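Local structure of chitin binding protein (Streptomyces lividans, 5FTZ) at residues 2-7 with 166-171; 22-27 with 54-59; 43-48 with 111-116; 97-102 with 152-157. The protein probably cleaves chitin oxidatively, as a copper-dependent lytic polysaccharide monooxygenase of family AA10. All coordinates share one frame; numbering follows the deposited sequence.

Contacts 1 and 4 lie in the buried heart of the protein, contacts 2 and 3 among the long loops toward its surface. Contact 4 joins neighbouring strands of one sheet by regular backbone bonds; contact 1 faces that sheet with another, through a shared water, two hydroxyls and a proline ring. They share a border, as strands 162-171 and 148-157 run side by side and the backbones of Ala166 and Ala153 are hydrogen-bonded. Contact 2 pairs two loops through apolar side chains and waters, without direct hydrogen bonds, whereas contact 3 is held by a salt bridge and several direct bonds. Contact 3 touches contact 4 where Asp115 meets Lys102, and contact 1 where Leu111 packs on Cys167.

Contact 1. Residues 2-7 with 166-171; sequences GYTDLP and ACSDVT
Thr4 and Ser168 meet through one ordered water, their hydroxyl oxygens OG1 and OG being 3.8 Å apart. The water lies 2.8 Å from Thr4 OG1 and donates both to Ala166 O and to Ser168 OG, the latter at 2.7 Å, so three polar atoms from two strands share one solvent molecule. Ser168 OG hands its own proton to Pro7 O over 2.7 Å; the hydroxyl comes from above the carbonyl plane, 52° out of it. With OG anti to the carbonyl carbon (chi1 -59°), Ser168 can serve water and carbonyl together. The methyl of Ala166 rests against the Thr4 hydroxyl, CB to OG1 3.4 Å. Pro7 follows a cis peptide bond, just past a classic beta bulge at Asp5 and Leu6, and lays its ring along the second strand: CG meets Ser168 CB at 3.7 Å and CB meets Val170 CG1 at 3.9 Å. This is packing between the sheets of a beta sandwich. Strand 2-6 is an edge of the three-stranded sheet and bonds to strand 80-87, whose Trp85 touches Thr4 and whose Tyr81 and Phe83 touch Pro7; strand 162-171 belongs to the other sheet, beside strand 148-157.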
loop_
_atom_site.group_PDB
_atom_site.type_symbol
_atom_site.label_atom_id
_atom_site.label_comp_id
_atom_site.label_asym_id
_atom_site.label_seq_id
_atom_site.Cartn_x
_atom_site.Cartn_y
_atom_site.Cartn_z
ATOM N N GLY A 2 -15.175 -11.528 -2.688
ATOM C CA GLY A 2 -15.767 -11.577 -4.004
ATOM C C GLY A 2 -15.559 -12.908 -4.667
ATOM O O GLY A 2 -14.850 -13.767 -4.147
ATOM N N TYR A 3 -16.089 -13.031 -5.890
ATOM C CA TYR A 3 -15.994 -14.279 -6.651
ATOM C C TYR A 3 -16.157 -13.920 -8.124
ATOM O O TYR A 3 -16.689 -12.866 -8.471
ATOM C CB TYR A 3 -17.112 -15.266 -6.221
ATOM C CG TYR A 3 -18.483 -14.687 -6.228
ATOM C CD1 TYR A 3 -19.238 -14.627 -7.387
ATOM C CD2 TYR A 3 -19.012 -14.125 -5.089
ATOM C CE1 TYR A 3 -20.458 -13.976 -7.432
ATOM C CE2 TYR A 3 -20.281 -13.526 -5.076
ATOM C CZ TYR A 3 -20.999 -13.453 -6.264
ATOM O OH TYR A 3 -22.262 -12.902 -6.350
ATOM N N THR A 4 -15.864 -14.861 -8.979
ATOM C CA THR A 4 -16.123 -14.669 -10.402
ATOM C C THR A 4 -17.524 -15.169 -10.743
ATOM O O THR A 4 -17.946 -16.262 -10.332
ATOM C CB THR A 4 -15.115 -15.420 -11.269
ATOM O OG1 THR A 4 -14.934 -16.687 -10.690
ATOM C CG2 THR A 4 -13.758 -14.709 -11.337
ATOM N N ASP A 5 -18.208 -14.373 -11.541
ATOM C CA ASP A 5 -19.471 -14.842 -12.129
ATOM C C ASP A 5 -19.395 -15.035 -13.640
ATOM O O ASP A 5 -20.290 -15.628 -14.177
ATOM C CB ASP A 5 -20.705 -14.026 -11.681
ATOM C CG ASP A 5 -20.771 -12.733 -12.270
ATOM O OD1 ASP A 5 -19.802 -12.227 -12.802
ATOM O OD2 ASP A 5 -21.877 -12.114 -12.259
ATOM N N LEU A 6 -18.270 -14.682 -14.256
ATOM C CA LEU A 6 -17.995 -15.050 -15.655
ATOM C C LEU A 6 -16.536 -15.432 -15.773
ATOM O O LEU A 6 -15.669 -14.579 -15.523
ATOM C CB LEU A 6 -18.284 -13.925 -16.678
ATOM C CG LEU A 6 -19.714 -13.527 -16.814
ATOM C CD1 LEU A 6 -19.828 -12.245 -17.596
ATOM C CD2 LEU A 6 -20.540 -14.653 -17.452
ATOM N N PRO A 7 -16.203 -16.693 -16.128
ATOM C CA PRO A 7 -17.108 -17.835 -16.189
ATOM C C PRO A 7 -17.541 -18.166 -14.747
ATOM O O PRO A 7 -16.722 -18.030 -13.826
ATOM C CB PRO A 7 -16.193 -18.942 -16.756
ATOM C CG PRO A 7 -14.806 -18.584 -16.347
ATOM C CD PRO A 7 -14.784 -17.085 -16.197
ATOM N N ALA A 166 -11.115 -18.788 -7.078
ATOM C CA ALA A 166 -12.396 -19.170 -7.656
ATOM C C ALA A 166 -12.177 -20.107 -8.861
ATOM O O ALA A 166 -11.601 -19.688 -9.871
ATOM C CB ALA A 166 -13.184 -17.954 -8.110
ATOM N N CYS A 167 -12.581 -21.347 -8.686
ATOM C CA CYS A 167 -12.491 -22.351 -9.773
ATOM C C CYS A 167 -13.762 -22.324 -10.581
ATOM O O CYS A 167 -14.854 -22.437 -9.979
ATOM C CB CYS A 167 -12.343 -23.748 -9.184
ATOM S SG CYS A 167 -10.726 -23.933 -8.377
ATOM N N SER A 168 -13.672 -22.297 -11.912
ATOM C CA SER A 168 -14.805 -22.349 -12.783
ATOM C C SER A 168 -14.657 -23.512 -13.724
ATOM O O SER A 168 -13.669 -23.595 -14.476
ATOM C CB SER A 168 -14.938 -21.082 -13.557
ATOM O OG SER A 168 -15.073 -19.931 -12.740
ATOM N N ASP A 169 -15.693 -24.330 -13.828
ATOM C CA ASP A 169 -15.734 -25.416 -14.825
ATOM C C ASP A 169 -16.170 -24.910 -16.174
ATOM O O ASP A 169 -17.193 -24.217 -16.284
ATOM C CB ASP A 169 -16.661 -26.521 -14.372
ATOM C CG ASP A 169 -16.208 -27.130 -13.082
ATOM O OD1 ASP A 169 -15.294 -27.998 -13.123
ATOM O OD2 ASP A 169 -16.731 -26.731 -11.999
ATOM N N VAL A 170 -15.375 -25.200 -17.177
ATOM C CA VAL A 170 -15.659 -24.792 -18.573
ATOM C C VAL A 170 -15.529 -25.981 -19.507
ATOM O O VAL A 170 -14.971 -27.026 -19.151
ATOM C CB VAL A 170 -14.779 -23.617 -19.013
ATOM C CG1 VAL A 170 -14.967 -22.389 -18.110
ATOM C CG2 VAL A 170 -13.318 -24.055 -19.071
ATOM N N THR A 171 -16.087 -25.828 -20.690
ATOM C CA THR A 171 -15.982 -26.817 -21.758
ATOM C C THR A 171 -15.505 -26.105 -23.015
ATOM O O THR A 171 -16.186 -25.172 -23.466
ATOM C CB THR A 171 -17.322 -27.548 -22.005
ATOM O OG1 THR A 171 -17.721 -28.260 -20.829
ATOM C CG2 THR A 171 -17.129 -28.636 -23.069
HETATM O O HOH W 1 -13.031 -18.376 -11.939
#

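Contact 2. Residues 22-27 with 54-59; sequences CGAIQW and GSFAAL
Cys22, Ile25 and Phe56 lie on two short stretches of loop and 3-10 turn, whose CA atoms approach to 5.5 Å at Cys22 and Ala58, with waters in place of direct hydrogen bonds between them. Ser55 O is the hub: three waters gather at it, and these accept from the backbone N-H groups of Ala24, Ile25 and Ala58 respectively. The side chains, by contrast, touch directly. Ile25 holds CG1 anti to its backbone nitrogen (chi1 -165°), which sends CG1 toward the Phe56 ring, and CD1 ends over its middle, 3.8 Å from the centroid and only 7° off the normal, a CH-pi contact. Ser55 OG lies over the opposite face, toward the rim, while Ala24 CB sits at the ring edge, 4.1 Å from CE1. Ile25 and Leu59 reach tip to tip, CG1 to CD1 4.0 Å, and Ala58 CB packs on Cys22 O at 3.6 Å. Putting an alanine at Phe56 would probably open a gap above Ile25 CD1 and leave that methyl without its aromatic face. Beneath these loops runs helix 10-15: Ile25 and Leu59 both rest on Gln11 and Cys14, Cys22 is disulfide-bonded to Cys14, and Leu59 O accepts from Arg10.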
loop_
_atom_site.group_PDB
_atom_site.type_symbol
_atom_site.label_atom_id
_atom_site.label_comp_id
_atom_site.label_asym_id
_atom_site.label_seq_id
_atom_site.Cartn_x
_atom_site.Cartn_y
_atom_site.Cartn_z
ATOM N N CYS A 22 -23.980 -28.025 -1.147
ATOM C CA CYS A 22 -22.611 -27.550 -1.003
ATOM C C CYS A 22 -22.234 -27.100 0.367
ATOM O O CYS A 22 -21.023 -26.889 0.591
ATOM C CB CYS A 22 -22.317 -26.346 -1.902
ATOM S SG CYS A 22 -22.535 -26.662 -3.689
ATOM N N GLY A 23 -23.195 -27.022 1.291
ATOM C CA GLY A 23 -22.843 -26.619 2.662
ATOM C C GLY A 23 -22.785 -25.103 2.828
ATOM O O GLY A 23 -23.485 -24.348 2.158
ATOM N N ALA A 24 -21.928 -24.672 3.741
ATOM C CA ALA A 24 -21.829 -23.279 4.216
ATOM C C ALA A 24 -21.622 -22.268 3.091
ATOM O O ALA A 24 -22.043 -21.129 3.189
ATOM C CB ALA A 24 -20.679 -23.134 5.228
ATOM N N ILE A 25 -20.883 -22.685 2.067
ATOM C CA ILE A 25 -20.588 -21.761 0.936
ATOM C C ILE A 25 -21.790 -21.161 0.282
ATOM O O ILE A 25 -21.755 -20.053 -0.257
ATOM C CB ILE A 25 -19.660 -22.440 -0.109
ATOM C CG1 ILE A 25 -19.059 -21.445 -1.058
ATOM C CG2 ILE A 25 -20.423 -23.511 -0.902
ATOM C CD1 ILE A 25 -18.073 -20.533 -0.423
ATOM N N GLN A 26 -22.921 -21.865 0.335
ATOM C CA GLN A 26 -24.082 -21.373 -0.346
ATOM C C GLN A 26 -24.606 -20.009 0.202
ATOM O O GLN A 26 -25.310 -19.309 -0.465
ATOM C CB GLN A 26 -25.232 -22.367 -0.303
ATOM C CG GLN A 26 -25.861 -22.457 1.073
ATOM C CD GLN A 26 -26.869 -23.598 1.288
ATOM O OE1 GLN A 26 -27.933 -23.567 0.721
ATOM N NE2 GLN A 26 -26.511 -24.577 2.114
ATOM N N TRP A 27 -24.225 -19.670 1.430
ATOM C CA TRP A 27 -24.637 -18.395 2.051
ATOM C C TRP A 27 -23.587 -17.316 1.908
ATOM O O TRP A 27 -23.877 -16.168 2.277
ATOM C CB TRP A 27 -24.849 -18.611 3.568
ATOM C CG TRP A 27 -25.708 -19.766 3.948
ATOM C CD1 TRP A 27 -25.326 -20.825 4.663
ATOM C CD2 TRP A 27 -27.019 -20.048 3.485
ATOM N NE1 TRP A 27 -26.330 -21.769 4.739
ATOM C CE2 TRP A 27 -27.388 -21.296 4.039
ATOM C CE3 TRP A 27 -27.935 -19.356 2.715
ATOM C CZ2 TRP A 27 -28.638 -21.876 3.799
ATOM C CZ3 TRP A 27 -29.193 -19.969 2.490
ATOM C CH2 TRP A 27 -29.489 -21.185 3.037
ATOM N N GLY A 54 -11.881 -26.061 5.241
ATOM C CA GLY A 54 -12.621 -27.306 5.383
ATOM C C GLY A 54 -14.123 -27.155 5.264
ATOM O O GLY A 54 -14.776 -28.033 4.695
ATOM N N SER A 55 -14.662 -26.040 5.755
ATOM C CA SER A 55 -16.098 -25.757 5.648
ATOM C C SER A 55 -16.608 -25.584 4.194
ATOM O O SER A 55 -17.779 -25.662 3.973
ATOM C CB SER A 55 -16.487 -24.498 6.437
ATOM O OG SER A 55 -15.806 -23.368 5.919
ATOM N N PHE A 56 -15.695 -25.320 3.268
ATOM C CA PHE A 56 -15.986 -25.138 1.830
ATOM C C PHE A 56 -15.402 -26.281 0.990
ATOM O O PHE A 56 -15.276 -26.148 -0.243
ATOM C CB PHE A 56 -15.418 -23.814 1.303
ATOM C CG PHE A 56 -15.883 -22.572 2.044
ATOM C CD1 PHE A 56 -17.103 -22.510 2.712
ATOM C CD2 PHE A 56 -15.046 -21.473 2.112
ATOM C CE1 PHE A 56 -17.460 -21.368 3.438
ATOM C CE2 PHE A 56 -15.456 -20.313 2.752
ATOM C CZ PHE A 56 -16.656 -20.284 3.444
ATOM N N ALA A 57 -15.133 -27.447 1.595
ATOM C CA ALA A 57 -14.494 -28.571 0.906
ATOM C C ALA A 57 -15.311 -29.082 -0.267
ATOM O O ALA A 57 -14.711 -29.628 -1.215
ATOM C CB ALA A 57 -14.213 -29.733 1.880
ATOM N N ALA A 58 -16.619 -28.917 -0.255
ATOM C CA ALA A 58 -17.381 -29.301 -1.463
ATOM C C ALA A 58 -16.844 -28.681 -2.736
ATOM O O ALA A 58 -16.939 -29.285 -3.821
ATOM C CB ALA A 58 -18.846 -28.969 -1.318
ATOM N N LEU A 59 -16.299 -27.477 -2.648
ATOM C CA LEU A 59 -15.749 -26.834 -3.856
ATOM C C LEU A 59 -14.558 -27.523 -4.475
ATOM O O LEU A 59 -14.302 -27.330 -5.663
ATOM C CB LEU A 59 -15.326 -25.392 -3.522
ATOM C CG LEU A 59 -16.393 -24.457 -2.967
ATOM C CD1 LEU A 59 -15.816 -23.072 -2.733
ATOM C CD2 LEU A 59 -17.604 -24.394 -3.894
HETATM O O HOH W 2 -19.436 -25.183 1.751
HETATM O O HOH W 3 -18.336 -28.077 1.895
HETATM O O HOH W 4 -20.169 -26.634 5.066
#

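Contact 3. Residues 43-48 with 111-116; sequences PADGTI and LARSDL
Asp45 OD1 takes two hydrogen bonds from Arg113, one from each end of the residue. Arg113 N approaches Asp45 OD1 at 2.8 Å, nearly straight at 176°, and Arg113 NH1, 2.9 Å from Asp45 OD1, completes a salt bridge; the two donors come from opposite faces of the carboxylate, whose plane stands 49° from that of the guanidinium. The same guanidinium also grips Pro43 O end-on, NH1 and NH2 each 2.8 Å away, with the oxygen in the guanidinium plane. An extended chain from CG to NE carries the group across the turn, where Pro39 O and Ser41 O receive further N-H groups. Asp45 OD2 accepts from a water that in turn takes the Ser114 N-H. Gly46 N donates to Leu111 O at 3.0 Å; its phi of 86° suits the glycine position of the type II turn Ala44 to Thr47. Packing follows: Ala112 CB lies 3.6 Å from Asp45 CG, and Ile48 CD1 is 3.7 Å from Leu111 O. A methionine in place of Arg113 is likely to leave the Asp45 charge without its mate and Pro43 O without either donor. One arginine thus gathers several loop carbonyls and a carboxylate, tying two loops that share no strand pairing by charge and directed bonds.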
loop_
_atom_site.group_PDB
_atom_site.type_symbol
_atom_site.label_atom_id
_atom_site.label_comp_id
_atom_site.label_asym_id
_atom_site.label_seq_id
_atom_site.Cartn_x
_atom_site.Cartn_y
_atom_site.Cartn_z
ATOM N N PRO A 43 -2.980 -22.119 -0.944
ATOM C CA PRO A 43 -3.616 -23.337 -0.492
ATOM C C PRO A 43 -2.928 -24.605 -1.005
ATOM O O PRO A 43 -2.466 -24.653 -2.146
ATOM C CB PRO A 43 -5.045 -23.260 -1.071
ATOM C CG PRO A 43 -5.159 -21.924 -1.699
ATOM C CD PRO A 43 -3.841 -21.270 -1.786
ATOM N N ALA A 44 -2.934 -25.602 -0.156
ATOM C CA ALA A 44 -2.393 -26.947 -0.486
ATOM C C ALA A 44 -3.115 -27.565 -1.664
ATOM O O ALA A 44 -4.316 -27.355 -1.822
ATOM C CB ALA A 44 -2.541 -27.851 0.709
ATOM N N ASP A 45 -2.432 -28.398 -2.445
ATOM C CA ASP A 45 -3.067 -29.238 -3.465
ATOM C C ASP A 45 -4.245 -29.989 -2.913
ATOM O O ASP A 45 -4.239 -30.489 -1.783
ATOM C CB ASP A 45 -2.024 -30.224 -4.035
ATOM C CG ASP A 45 -1.093 -29.592 -5.067
ATOM O OD1 ASP A 45 -1.310 -28.457 -5.552
ATOM O OD2 ASP A 45 -0.100 -30.270 -5.405
ATOM N N GLY A 46 -5.316 -29.966 -3.688
ATOM C CA GLY A 46 -6.554 -30.582 -3.275
ATOM C C GLY A 46 -7.448 -29.715 -2.430
ATOM O O GLY A 46 -8.543 -30.158 -2.085
ATOM N N THR A 47 -6.996 -28.516 -2.099
ATOM C CA THR A 47 -7.802 -27.541 -1.352
ATOM C C THR A 47 -7.736 -26.184 -2.047
ATOM O O THR A 47 -8.174 -25.178 -1.456
ATOM C CB THR A 47 -7.350 -27.354 0.087
ATOM O OG1 THR A 47 -6.109 -26.618 0.125
ATOM C CG2 THR A 47 -7.230 -28.668 0.816
ATOM N N ILE A 48 -7.355 -26.152 -3.316
ATOM C CA ILE A 48 -7.223 -24.897 -4.017
ATOM C C ILE A 48 -8.571 -24.214 -4.164
ATOM O O ILE A 48 -8.737 -23.025 -3.815
ATOM C CB ILE A 48 -6.551 -25.061 -5.372
ATOM C CG1 ILE A 48 -5.103 -25.554 -5.189
ATOM C CG2 ILE A 48 -6.530 -23.749 -6.124
ATOM C CD1 ILE A 48 -4.529 -26.145 -6.456
ATOM N N LEU A 111 -8.621 -30.775 -7.528
ATOM C CA LEU A 111 -7.692 -29.986 -8.336
ATOM C C LEU A 111 -6.386 -29.733 -7.594
ATOM O O LEU A 111 -6.364 -29.316 -6.417
ATOM C CB LEU A 111 -8.329 -28.632 -8.675
ATOM C CG LEU A 111 -7.609 -27.830 -9.757
ATOM C CD1 LEU A 111 -7.853 -28.429 -11.116
ATOM C CD2 LEU A 111 -8.086 -26.374 -9.688
ATOM N N ALA A 112 -5.294 -29.865 -8.338
ATOM C CA ALA A 112 -3.967 -29.643 -7.796
ATOM C C ALA A 112 -3.077 -28.910 -8.792
ATOM O O ALA A 112 -3.436 -28.790 -9.996
ATOM C CB ALA A 112 -3.336 -30.998 -7.507
ATOM N N ARG A 113 -1.941 -28.384 -8.312
ATOM C CA ARG A 113 -0.998 -27.705 -9.209
ATOM C C ARG A 113 -0.594 -28.525 -10.426
ATOM O O ARG A 113 -0.419 -27.986 -11.501
ATOM C CB ARG A 113 0.214 -27.235 -8.431
ATOM C CG ARG A 113 -0.099 -26.073 -7.480
ATOM C CD ARG A 113 0.963 -26.023 -6.374
ATOM N NE ARG A 113 0.721 -24.924 -5.455
ATOM C CZ ARG A 113 -0.214 -24.880 -4.502
ATOM N NH1 ARG A 113 -1.081 -25.857 -4.317
ATOM N NH2 ARG A 113 -0.309 -23.794 -3.766
ATOM N N SER A 114 -0.448 -29.831 -10.261
ATOM C CA SER A 114 -0.052 -30.710 -11.377
ATOM C C SER A 114 -1.084 -30.743 -12.504
ATOM O O SER A 114 -0.787 -31.090 -13.640
ATOM C CB SER A 114 0.169 -32.128 -10.865
ATOM O OG SER A 114 -0.930 -32.637 -10.088
ATOM N N ASP A 115 -2.337 -30.345 -12.187
ATOM C CA ASP A 115 -3.392 -30.260 -13.213
ATOM C C ASP A 115 -3.385 -28.978 -14.013
ATOM O O ASP A 115 -4.010 -28.932 -15.057
ATOM C CB ASP A 115 -4.753 -30.378 -12.554
ATOM C CG ASP A 115 -4.918 -31.705 -11.822
ATOM O OD1 ASP A 115 -4.640 -32.729 -12.497
ATOM O OD2 ASP A 115 -5.264 -31.716 -10.576
ATOM N N LEU A 116 -2.683 -27.980 -13.523
ATOM C CA LEU A 116 -2.749 -26.635 -14.029
ATOM C C LEU A 116 -1.548 -26.263 -14.857
ATOM O O LEU A 116 -0.400 -26.672 -14.546
ATOM C CB LEU A 116 -2.903 -25.640 -12.885
ATOM C CG LEU A 116 -4.250 -25.606 -12.183
ATOM C CD1 LEU A 116 -4.150 -24.951 -10.787
ATOM C CD2 LEU A 116 -5.298 -24.920 -13.059
HETATM O O HOH W 5 0.319 -31.153 -7.752
HETATM O O HOH W 6 -8.585 -28.113 -5.017
#

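Contact 4. Residues 97-102 with 152-157; sequences KYYVTK and LAVWTV
Tyr99 and Leu152 are a hydrogen-bonded antiparallel pair whose side chains lie side by side, pointing the same way. CG of Tyr99 is anti to the carbonyl carbon (chi1 -56°), which leads the ring toward the opposite strand, where its edge meets Leu152 O: that oxygen lies in the ring plane, 3.6 Å from CD1, while Leu152 CD2 packs 4.2 Å from that same carbon. Farther along the ring, CE1 meets Val154 CG2 at 3.9 Å, the two side chains crossing obliquely. Lys97 rises from the same face of the sheet, but its long chain leads off to a salt bridge with Asp95. On the other face stands the non-hydrogen-bonded pair Tyr98 and Ala153, where the methyl of Ala153 touches the Tyr98 ring, CB to CE2 3.7 Å. The Tyr98 hydroxyl is hydrogen-bonded beyond the pair, to His137 and Trp85. Between the two faces, the backbones exchange four hydrogen bonds, two between Lys97 and Val154 and two between Tyr99 and Leu152, the shortest being Tyr99 N to Leu152 O at 2.8 Å. The strands run antiparallel at 160°. Strand 148-157 is flanked by strand 93-100 on one edge and strand 162-171 on the other; Leu152 packs on Cys167 and Val154 on Ala163 and Tyr165, while Tyr98 meets Phe83 of strand 80-87 in the second sheet of the sandwich.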
loop_
_atom_site.group_PDB
_atom_site.type_symbol
_atom_site.label_atom_id
_atom_site.label_comp_id
_atom_site.label_asym_id
_atom_site.label_seq_id
_atom_site.Cartn_x
_atom_site.Cartn_y
_atom_site.Cartn_z
ATOM N N LYS A 97 -5.095 -12.968 -11.665
ATOM C CA LYS A 97 -4.410 -13.938 -12.534
ATOM C C LYS A 97 -5.377 -15.047 -12.841
ATOM O O LYS A 97 -6.157 -15.459 -11.947
ATOM C CB LYS A 97 -3.179 -14.538 -11.913
ATOM C CG LYS A 97 -2.076 -13.535 -11.669
ATOM C CD LYS A 97 -0.913 -14.173 -10.969
ATOM C CE LYS A 97 0.307 -13.270 -11.025
ATOM N NZ LYS A 97 0.944 -13.270 -9.719
ATOM N N TYR A 98 -5.337 -15.556 -14.048
ATOM C CA TYR A 98 -6.238 -16.600 -14.492
ATOM C C TYR A 98 -5.432 -17.738 -15.087
ATOM O O TYR A 98 -4.559 -17.499 -15.928
ATOM C CB TYR A 98 -7.222 -16.066 -15.536
ATOM C CG TYR A 98 -8.073 -14.961 -15.051
ATOM C CD1 TYR A 98 -7.617 -13.623 -15.119
ATOM C CD2 TYR A 98 -9.336 -15.175 -14.512
ATOM C CE1 TYR A 98 -8.385 -12.567 -14.655
ATOM C CE2 TYR A 98 -10.131 -14.128 -14.045
ATOM C CZ TYR A 98 -9.672 -12.840 -14.129
ATOM O OH TYR A 98 -10.437 -11.789 -13.672
ATOM N N TYR A 99 -5.691 -18.959 -14.638
ATOM C CA TYR A 99 -4.941 -20.171 -14.977
ATOM C C TYR A 99 -5.911 -21.154 -15.587
ATOM O O TYR A 99 -7.097 -21.126 -15.267
ATOM C CB TYR A 99 -4.324 -20.847 -13.749
ATOM C CG TYR A 99 -3.416 -19.974 -12.893
ATOM C CD1 TYR A 99 -3.919 -19.094 -11.981
ATOM C CD2 TYR A 99 -2.057 -20.019 -13.045
ATOM C CE1 TYR A 99 -3.079 -18.330 -11.201
ATOM C CE2 TYR A 99 -1.203 -19.239 -12.230
ATOM C CZ TYR A 99 -1.732 -18.419 -11.340
ATOM O OH TYR A 99 -0.992 -17.586 -10.499
ATOM N N VAL A 100 -5.451 -22.042 -16.467
ATOM C CA VAL A 100 -6.258 -23.086 -17.006
ATOM C C VAL A 100 -5.588 -24.470 -16.758
ATOM O O VAL A 100 -4.347 -24.546 -16.667
ATOM C CB VAL A 100 -6.551 -22.875 -18.489
ATOM C CG1 VAL A 100 -5.293 -23.009 -19.307
ATOM C CG2 VAL A 100 -7.670 -23.761 -18.994
ATOM N N THR A 101 -6.357 -25.509 -16.721
ATOM C CA THR A 101 -5.856 -26.864 -16.691
ATOM C C THR A 101 -5.173 -27.233 -18.006
ATOM O O THR A 101 -5.357 -26.607 -19.044
ATOM C CB THR A 101 -6.989 -27.822 -16.336
ATOM O OG1 THR A 101 -8.153 -27.495 -17.115
ATOM C CG2 THR A 101 -7.298 -27.751 -14.835
ATOM N N LYS A 102 -4.327 -28.272 -17.907
ATOM C CA LYS A 102 -3.585 -28.795 -19.059
ATOM C C LYS A 102 -4.319 -29.937 -19.701
ATOM O O LYS A 102 -5.099 -30.629 -19.066
ATOM C CB LYS A 102 -2.243 -29.398 -18.582
ATOM C CG LYS A 102 -1.311 -28.354 -18.053
ATOM C CD LYS A 102 0.014 -28.939 -17.579
ATOM C CE LYS A 102 -0.161 -29.765 -16.361
ATOM N NZ LYS A 102 1.066 -29.723 -15.501
ATOM N N LEU A 152 -8.993 -21.276 -13.082
ATOM C CA LEU A 152 -8.744 -20.775 -11.709
ATOM C C LEU A 152 -8.454 -19.312 -11.774
ATOM O O LEU A 152 -7.491 -18.895 -12.446
ATOM C CB LEU A 152 -7.596 -21.543 -11.049
ATOM C CG LEU A 152 -7.168 -21.009 -9.683
ATOM C CD1 LEU A 152 -8.212 -21.248 -8.643
ATOM C CD2 LEU A 152 -5.833 -21.611 -9.269
ATOM N N ALA A 153 -9.253 -18.520 -11.059
ATOM C CA ALA A 153 -9.081 -17.087 -10.938
ATOM C C ALA A 153 -8.583 -16.789 -9.564
ATOM O O ALA A 153 -9.114 -17.304 -8.586
ATOM C CB ALA A 153 -10.419 -16.423 -11.216
ATOM N N VAL A 154 -7.535 -15.989 -9.497
ATOM C CA VAL A 154 -6.914 -15.615 -8.237
ATOM C C VAL A 154 -6.826 -14.101 -8.134
ATOM O O VAL A 154 -6.245 -13.446 -9.003
ATOM C CB VAL A 154 -5.539 -16.272 -8.094
ATOM C CG1 VAL A 154 -5.015 -15.958 -6.681
ATOM C CG2 VAL A 154 -5.576 -17.790 -8.305
ATOM N N TRP A 155 -7.436 -13.561 -7.081
ATOM C CA TRP A 155 -7.445 -12.126 -6.787
ATOM C C TRP A 155 -6.559 -11.865 -5.575
ATOM O O TRP A 155 -6.887 -12.283 -4.495
ATOM C CB TRP A 155 -8.885 -11.704 -6.528
ATOM C CG TRP A 155 -9.034 -10.326 -5.957
ATOM C CD1 TRP A 155 -8.272 -9.237 -6.224
ATOM C CD2 TRP A 155 -10.072 -9.874 -5.061
ATOM N NE1 TRP A 155 -8.736 -8.131 -5.499
ATOM C CE2 TRP A 155 -9.868 -8.507 -4.825
ATOM C CE3 TRP A 155 -11.173 -10.506 -4.464
ATOM C CZ2 TRP A 155 -10.690 -7.776 -3.959
ATOM C CZ3 TRP A 155 -12.000 -9.766 -3.678
ATOM C CH2 TRP A 155 -11.747 -8.429 -3.421
ATOM N N THR A 156 -5.429 -11.186 -5.785
ATOM C CA THR A 156 -4.496 -10.937 -4.694
ATOM C C THR A 156 -4.696 -9.550 -4.120
ATOM O O THR A 156 -4.728 -8.556 -4.852
ATOM C CB THR A 156 -3.069 -11.135 -5.136
ATOM O OG1 THR A 156 -2.885 -12.498 -5.588
ATOM C CG2 THR A 156 -2.070 -10.831 -3.998
ATOM N N VAL A 157 -4.870 -9.493 -2.799
ATOM C CA VAL A 157 -5.198 -8.253 -2.125
ATOM C C VAL A 157 -3.938 -7.515 -1.667
ATOM O O VAL A 157 -3.077 -8.101 -1.016
ATOM C CB VAL A 157 -6.143 -8.547 -0.940
ATOM C CG1 VAL A 157 -6.476 -7.295 -0.154
ATOM C CG2 VAL A 157 -7.439 -9.208 -1.478
#